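Local coordinates for protein mediator of RNA polymerase II transcription subunit 6 (Schizosaccharomyces pombe, PDB 4H61) that serves as a subunit of Mediator, the coactivator complex that carries signals from gene-specific regulators to the basal RNA polymerase II transcription machinery, at residues 11-17 against 30-36; 43-47 against 61-65. All blocks are in the same frame, centred on the assembly; numbering follows the deposited sequence.

In the fold
The two contacts come one after the other along the chain, contact 1 closing before contact 2 opens, and their centres lie 19 Å apart. Contact 1 joins the start of helix 14-19 to the end of helix 28-33 and the turn after it. Contact 2 joins the start of helix 43-53 to helix 61-66. They do not touch: their nearest atoms are about 6 Å apart. Both lie against the four-stranded antiparallel sheet. In contact 1, Trp11 and Tyr31 lean on Ile110 of strand 109-112; contact 2 leans on strand 70-79, and Phe32 of helix 28-33 packs on Tyr103 and Phe73. The contacts join the N-terminal helices in pairs, and neighbouring residues fasten each pair to the sheet.

Contact 1: residues 11-17 against 30-36; sequences WRMPEWV and EYFSQSP
Trp11 and Trp16 close on Tyr31 from the two sides of its ring, forming an aromatic cluster where the start of helix 14-19 meets the end of helix 28-33. Trp11 lays the corner of its six-membered ring over one face of the tyrosine, CZ3 being 3.4 Å from Tyr31 CE1. The ring planes are 50° apart, so the pair is oblique rather than stacked. On the other side of the tyrosine plane, Trp16 CE3 sits 3.6 Å from Tyr31 CD1, and Val17 CG2 touches farther along, toward CE1 and CZ. With CG anti to the backbone N (chi1 -174°), Tyr31 extends its ring between these residues and brings the phenol end to the backbone of 11-17.

The turn after helix 28-33 covers Trp11. Ser35 CB rests over its six-membered ring, 3.6 Å from the centroid, and Pro36 CD lies over the five-membered ring, so two CH-pi contacts share one face of the indole. Trp16 has Tyr31 CA over one face, and its six-membered ring brings CZ2 to 3.7 Å from Glu30 CG, with the indole and the glutamate chain crossing at about a right angle. The Gln34 amide lies almost parallel to the Trp16 ring plane, but its contact is made through CG.

Outside the pair, Trp11 forms backbone hydrogen bonds with Ile110 of strand 109-112, and Tyr31 also packs on Ile110, which ties the cluster to the sheet edge. The buried tyrosine hydroxyl is held twice: it bonds to Glu108 O and receives the amide of Met13, the N-cap residue of helix 14-19, with Met13 N 3.2 Å from Tyr31 OH and a nearly straight N-H...O angle of 170°.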
loop_
_atom_site.group_PDB
_atom_site.type_symbol
_atom_site.label_atom_id
_atom_site.label_comp_id
_atom_site.label_asym_id
_atom_site.label_seq_id
_atom_site.Cartn_x
_atom_site.Cartn_y
_atom_site.Cartn_z
ATOM N N TRP A 11 8.167 0.547 13.973
ATOM C CA TRP A 11 7.371 1.650 14.474
ATOM C C TRP A 11 6.109 1.060 15.089
ATOM O O TRP A 11 5.587 0.056 14.607
ATOM C CB TRP A 11 7.056 2.614 13.319
ATOM C CG TRP A 11 6.136 3.770 13.634
ATOM C CD1 TRP A 11 6.496 5.017 14.079
ATOM C CD2 TRP A 11 4.704 3.796 13.493
ATOM N NE1 TRP A 11 5.376 5.809 14.235
ATOM C CE2 TRP A 11 4.267 5.086 13.879
ATOM C CE3 TRP A 11 3.752 2.851 13.090
ATOM C CZ2 TRP A 11 2.916 5.453 13.869
ATOM C CZ3 TRP A 11 2.409 3.219 13.078
ATOM C CH2 TRP A 11 2.007 4.510 13.466
ATOM N N ARG A 12 5.649 1.659 16.178
ATOM C CA ARG A 12 4.426 1.213 16.824
ATOM C C ARG A 12 3.827 2.355 17.627
ATOM O O ARG A 12 4.512 2.958 18.454
ATOM C CB ARG A 12 4.709 0.022 17.739
ATOM C CG ARG A 12 3.483 -0.520 18.441
ATOM C CD ARG A 12 3.847 -1.652 19.386
ATOM N NE ARG A 12 2.719 -2.050 20.229
ATOM C CZ ARG A 12 2.278 -3.298 20.350
ATOM N NH1 ARG A 12 2.868 -4.283 19.686
ATOM N NH2 ARG A 12 1.246 -3.563 21.140
ATOM N N MET A 13 2.553 2.650 17.391
ATOM C CA MET A 13 1.894 3.755 18.081
ATOM C C MET A 13 0.616 3.311 18.811
ATOM O O MET A 13 -0.497 3.597 18.365
ATOM C CB MET A 13 1.610 4.893 17.091
ATOM C CG MET A 13 1.187 6.202 17.741
ATOM S SD MET A 13 0.995 7.556 16.561
ATOM C CE MET A 13 2.693 8.118 16.407
ATOM N N PRO A 14 0.777 2.622 19.955
ATOM C CA PRO A 14 -0.333 2.004 20.705
ATOM C C PRO A 14 -1.458 2.980 21.055
ATOM O O PRO A 14 -2.619 2.574 21.140
ATOM C CB PRO A 14 0.342 1.516 21.991
ATOM C CG PRO A 14 1.777 1.365 21.644
ATOM C CD PRO A 14 2.069 2.446 20.641
ATOM N N GLU A 15 -1.110 4.250 21.246
ATOM C CA GLU A 15 -2.077 5.271 21.648
ATOM C C GLU A 15 -3.071 5.599 20.537
ATOM O O GLU A 15 -4.142 6.145 20.793
ATOM C CB GLU A 15 -1.360 6.543 22.130
ATOM C CG GLU A 15 -0.392 7.174 21.119
ATOM C CD GLU A 15 1.013 6.566 21.150
ATOM O OE1 GLU A 15 1.150 5.380 21.515
ATOM O OE2 GLU A 15 1.984 7.279 20.803
ATOM N N TRP A 16 -2.710 5.266 19.303
ATOM C CA TRP A 16 -3.601 5.454 18.165
ATOM C C TRP A 16 -4.519 4.241 18.045
ATOM O O TRP A 16 -5.716 4.370 17.778
ATOM C CB TRP A 16 -2.781 5.630 16.885
ATOM C CG TRP A 16 -3.561 6.060 15.673
ATOM C CD1 TRP A 16 -3.690 7.330 15.192
ATOM C CD2 TRP A 16 -4.291 5.216 14.770
ATOM N NE1 TRP A 16 -4.462 7.333 14.052
ATOM C CE2 TRP A 16 -4.841 6.046 13.773
ATOM C CE3 TRP A 16 -4.536 3.841 14.712
ATOM C CZ2 TRP A 16 -5.623 5.547 12.731
ATOM C CZ3 TRP A 16 -5.315 3.347 13.676
ATOM C CH2 TRP A 16 -5.847 4.199 12.699
ATOM N N VAL A 17 -3.943 3.061 18.256
ATOM C CA VAL A 17 -4.678 1.808 18.157
ATOM C C VAL A 17 -5.838 1.764 19.145
ATOM O O VAL A 17 -6.957 1.393 18.783
ATOM C CB VAL A 17 -3.754 0.597 18.393
ATOM C CG1 VAL A 17 -4.550 -0.699 18.343
ATOM C CG2 VAL A 17 -2.634 0.579 17.363
ATOM N N GLU A 30 -4.598 3.810 7.417
ATOM C CA GLU A 30 -4.552 5.104 8.083
ATOM C C GLU A 30 -3.471 5.065 9.152
ATOM O O GLU A 30 -2.736 6.036 9.346
ATOM C CB GLU A 30 -5.902 5.440 8.708
ATOM C CG GLU A 30 -5.984 6.853 9.259
ATOM C CD GLU A 30 -7.412 7.304 9.470
ATOM O OE1 GLU A 30 -8.295 6.837 8.713
ATOM O OE2 GLU A 30 -7.655 8.115 10.393
ATOM N N TYR A 31 -3.390 3.929 9.838
ATOM C CA TYR A 31 -2.343 3.665 10.814
ATOM C C TYR A 31 -0.989 3.847 10.150
ATOM O O TYR A 31 -0.117 4.569 10.649
ATOM C CB TYR A 31 -2.477 2.227 11.313
ATOM C CG TYR A 31 -1.543 1.826 12.435
ATOM C CD1 TYR A 31 -1.361 2.640 13.547
ATOM C CD2 TYR A 31 -0.874 0.607 12.396
ATOM C CE1 TYR A 31 -0.518 2.255 14.585
ATOM C CE2 TYR A 31 -0.034 0.213 13.427
ATOM C CZ TYR A 31 0.142 1.039 14.519
ATOM O OH TYR A 31 0.983 0.642 15.539
ATOM N N PHE A 32 -0.835 3.185 9.010
ATOM C CA PHE A 32 0.396 3.228 8.244
ATOM C C PHE A 32 0.767 4.667 7.912
ATOM O O PHE A 32 1.943 5.011 7.871
ATOM C CB PHE A 32 0.236 2.396 6.964
ATOM C CG PHE A 32 1.491 2.283 6.152
ATOM C CD1 PHE A 32 2.446 1.326 6.462
ATOM C CD2 PHE A 32 1.713 3.134 5.072
ATOM C CE1 PHE A 32 3.605 1.223 5.716
ATOM C CE2 PHE A 32 2.871 3.046 4.314
ATOM C CZ PHE A 32 3.825 2.093 4.635
ATOM N N SER A 33 -0.244 5.511 7.706
ATOM C CA SER A 33 -0.029 6.920 7.349
ATOM C C SER A 33 0.664 7.762 8.416
ATOM O O SER A 33 1.271 8.783 8.101
ATOM C CB SER A 33 -1.349 7.579 6.972
ATOM O OG SER A 33 -1.878 6.959 5.817
ATOM N N GLN A 34 0.563 7.354 9.674
ATOM C CA GLN A 34 1.180 8.112 10.749
ATOM C C GLN A 34 2.631 7.663 10.966
ATOM O O GLN A 34 3.330 8.171 11.848
ATOM C CB GLN A 34 0.360 7.968 12.034
ATOM C CG GLN A 34 -1.093 8.434 11.899
ATOM C CD GLN A 34 -1.234 9.949 11.720
ATOM O OE1 GLN A 34 -0.657 10.741 12.469
ATOM N NE2 GLN A 34 -2.011 10.352 10.724
ATOM N N SER A 35 3.082 6.723 10.141
ATOM C CA SER A 35 4.398 6.118 10.317
ATOM C C SER A 35 5.403 6.729 9.344
ATOM O O SER A 35 5.012 7.293 8.316
ATOM C CB SER A 35 4.313 4.610 10.087
ATOM O OG SER A 35 4.389 4.311 8.700
ATOM N N PRO A 36 6.704 6.627 9.662
ATOM C CA PRO A 36 7.759 7.156 8.785
ATOM C C PRO A 36 7.958 6.366 7.492
ATOM O O PRO A 36 8.860 6.687 6.712
ATOM C CB PRO A 36 9.021 7.072 9.647
ATOM C CG PRO A 36 8.712 6.070 10.717
ATOM C CD PRO A 36 7.230 6.182 10.965
#

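Contact 2: residues 43-47 against 61-65; sequences NNEML and LNSQL
The helical segments 43-47 and 61-65 run at 110° to each other, their axes 10.8 Å apart at closest approach, with Asn43 nearest Leu65 and Leu47 nearest Gln64. No hydrogen bond crosses between them; leucine methyls make most of the contact.

Leu47 carries much of it, mainly through one branch, CD1. This methyl points into the group formed by Leu61, Gln64 and Leu65, one turn of the facing helix, and lies 3.7 Å from Gln64 CB and 3.8 Å from Leu65 CD2. Leu61 meets the same methyl with its own CD1, 3.9 Å from Leu47 CD1. With CG anti to the backbone N (chi1 175°), Leu61 throws both methyls across the gap, and its CD2 comes 4.0 Å from Asn44 ND2. Leu65 CD2 has a second neighbour, Asn43 CB at 3.9 Å, so the asparagine touches with its aliphatic part.

The amides are used elsewhere. Asn44 OD1 accepts from Phe73 N, while Asn43 bonds to Gln72 NE2 through OD1 and to Thr69 O through ND2. With the backbone bonds of Asn43 to Ile71, these tie helix 43-53 to strand 70-79 and the residue before it. Gln64 turns its OE1 to Arg67 NH1, and Leu65 packs helix 61-66 on Val74. The result is a steeply crossed apolar helix-helix contact beside the edge of an antiparallel sheet.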
loop_
_atom_site.group_PDB
_atom_site.type_symbol
_atom_site.label_atom_id
_atom_site.label_comp_id
_atom_site.label_asym_id
_atom_site.label_seq_id
_atom_site.Cartn_x
_atom_site.Cartn_y
_atom_site.Cartn_z
ATOM N N ASN A 43 -0.342 8.960 -4.227
ATOM C CA ASN A 43 -1.720 9.129 -4.654
ATOM C C ASN A 43 -2.670 8.964 -3.464
ATOM O O ASN A 43 -3.720 9.615 -3.401
ATOM C CB ASN A 43 -2.081 8.129 -5.756
ATOM C CG ASN A 43 -1.237 8.303 -7.018
ATOM O OD1 ASN A 43 -1.159 7.397 -7.849
ATOM N ND2 ASN A 43 -0.610 9.464 -7.167
ATOM N N ASN A 44 -2.286 8.094 -2.528
ATOM C CA ASN A 44 -3.029 7.895 -1.286
ATOM C C ASN A 44 -3.315 9.217 -0.571
ATOM O O ASN A 44 -4.459 9.519 -0.206
ATOM C CB ASN A 44 -2.253 6.961 -0.348
ATOM C CG ASN A 44 -2.146 5.533 -0.890
ATOM O OD1 ASN A 44 -1.344 5.253 -1.788
ATOM N ND2 ASN A 44 -2.942 4.623 -0.331
ATOM N N GLU A 45 -2.264 10.006 -0.389
ATOM C CA GLU A 45 -2.372 11.266 0.325
ATOM C C GLU A 45 -3.228 12.269 -0.445
ATOM O O GLU A 45 -4.022 13.017 0.141
ATOM C CB GLU A 45 -0.973 11.843 0.589
ATOM C CG GLU A 45 -0.964 13.193 1.272
ATOM C CD GLU A 45 -1.438 13.142 2.713
ATOM O OE1 GLU A 45 -1.725 12.031 3.222
ATOM O OE2 GLU A 45 -1.520 14.226 3.340
ATOM N N MET A 46 -3.063 12.276 -1.764
ATOM C CA MET A 46 -3.780 13.221 -2.600
ATOM C C MET A 46 -5.266 12.964 -2.435
ATOM O O MET A 46 -6.057 13.895 -2.261
ATOM C CB MET A 46 -3.357 13.075 -4.060
ATOM C CG MET A 46 -4.063 14.039 -5.012
ATOM S SD MET A 46 -5.663 13.436 -5.630
ATOM C CE MET A 46 -6.161 14.844 -6.626
ATOM N N LEU A 47 -5.628 11.685 -2.466
ATOM C CA LEU A 47 -7.005 11.263 -2.261
ATOM C C LEU A 47 -7.519 11.619 -0.870
ATOM O O LEU A 47 -8.664 12.044 -0.737
ATOM C CB LEU A 47 -7.144 9.765 -2.513
ATOM C CG LEU A 47 -7.175 9.356 -3.990
ATOM C CD1 LEU A 47 -7.064 7.843 -4.174
ATOM C CD2 LEU A 47 -8.443 9.867 -4.639
ATOM N N LEU A 61 -11.018 2.480 -2.349
ATOM C CA LEU A 61 -9.714 3.076 -2.606
ATOM C C LEU A 61 -9.059 2.511 -3.858
ATOM O O LEU A 61 -8.602 3.264 -4.720
ATOM C CB LEU A 61 -8.791 2.845 -1.412
ATOM C CG LEU A 61 -7.346 3.306 -1.585
ATOM C CD1 LEU A 61 -7.281 4.823 -1.708
ATOM C CD2 LEU A 61 -6.496 2.818 -0.434
ATOM N N ASN A 62 -9.013 1.184 -3.947
ATOM C CA ASN A 62 -8.363 0.500 -5.062
ATOM C C ASN A 62 -8.893 0.921 -6.428
ATOM O O ASN A 62 -8.148 0.950 -7.411
ATOM C CB ASN A 62 -8.492 -1.014 -4.907
ATOM C CG ASN A 62 -7.769 -1.535 -3.690
ATOM O OD1 ASN A 62 -8.369 -2.176 -2.827
ATOM N ND2 ASN A 62 -6.472 -1.262 -3.609
ATOM N N SER A 63 -10.178 1.240 -6.497
ATOM C CA SER A 63 -10.737 1.677 -7.765
ATOM C C SER A 63 -10.300 3.110 -8.039
ATOM O O SER A 63 -10.057 3.486 -9.184
ATOM C CB SER A 63 -12.263 1.531 -7.796
ATOM O OG SER A 63 -12.884 2.443 -6.915
ATOM N N GLN A 64 -10.177 3.904 -6.984
ATOM C CA GLN A 64 -9.680 5.266 -7.132
ATOM C C GLN A 64 -8.218 5.294 -7.589
ATOM O O GLN A 64 -7.826 6.138 -8.401
ATOM C CB GLN A 64 -9.854 6.050 -5.831
ATOM C CG GLN A 64 -11.280 6.516 -5.573
ATOM C CD GLN A 64 -11.741 7.577 -6.561
ATOM O OE1 GLN A 64 -10.958 8.072 -7.375
ATOM N NE2 GLN A 64 -13.019 7.932 -6.492
ATOM N N LEU A 65 -7.420 4.362 -7.077
ATOM C CA LEU A 65 -6.008 4.297 -7.435
ATOM C C LEU A 65 -5.764 3.911 -8.900
ATOM O O LEU A 65 -4.762 4.318 -9.490
ATOM C CB LEU A 65 -5.251 3.352 -6.497
ATOM C CG LEU A 65 -5.168 3.842 -5.048
ATOM C CD1 LEU A 65 -4.522 2.811 -4.117
ATOM C CD2 LEU A 65 -4.430 5.171 -4.986
#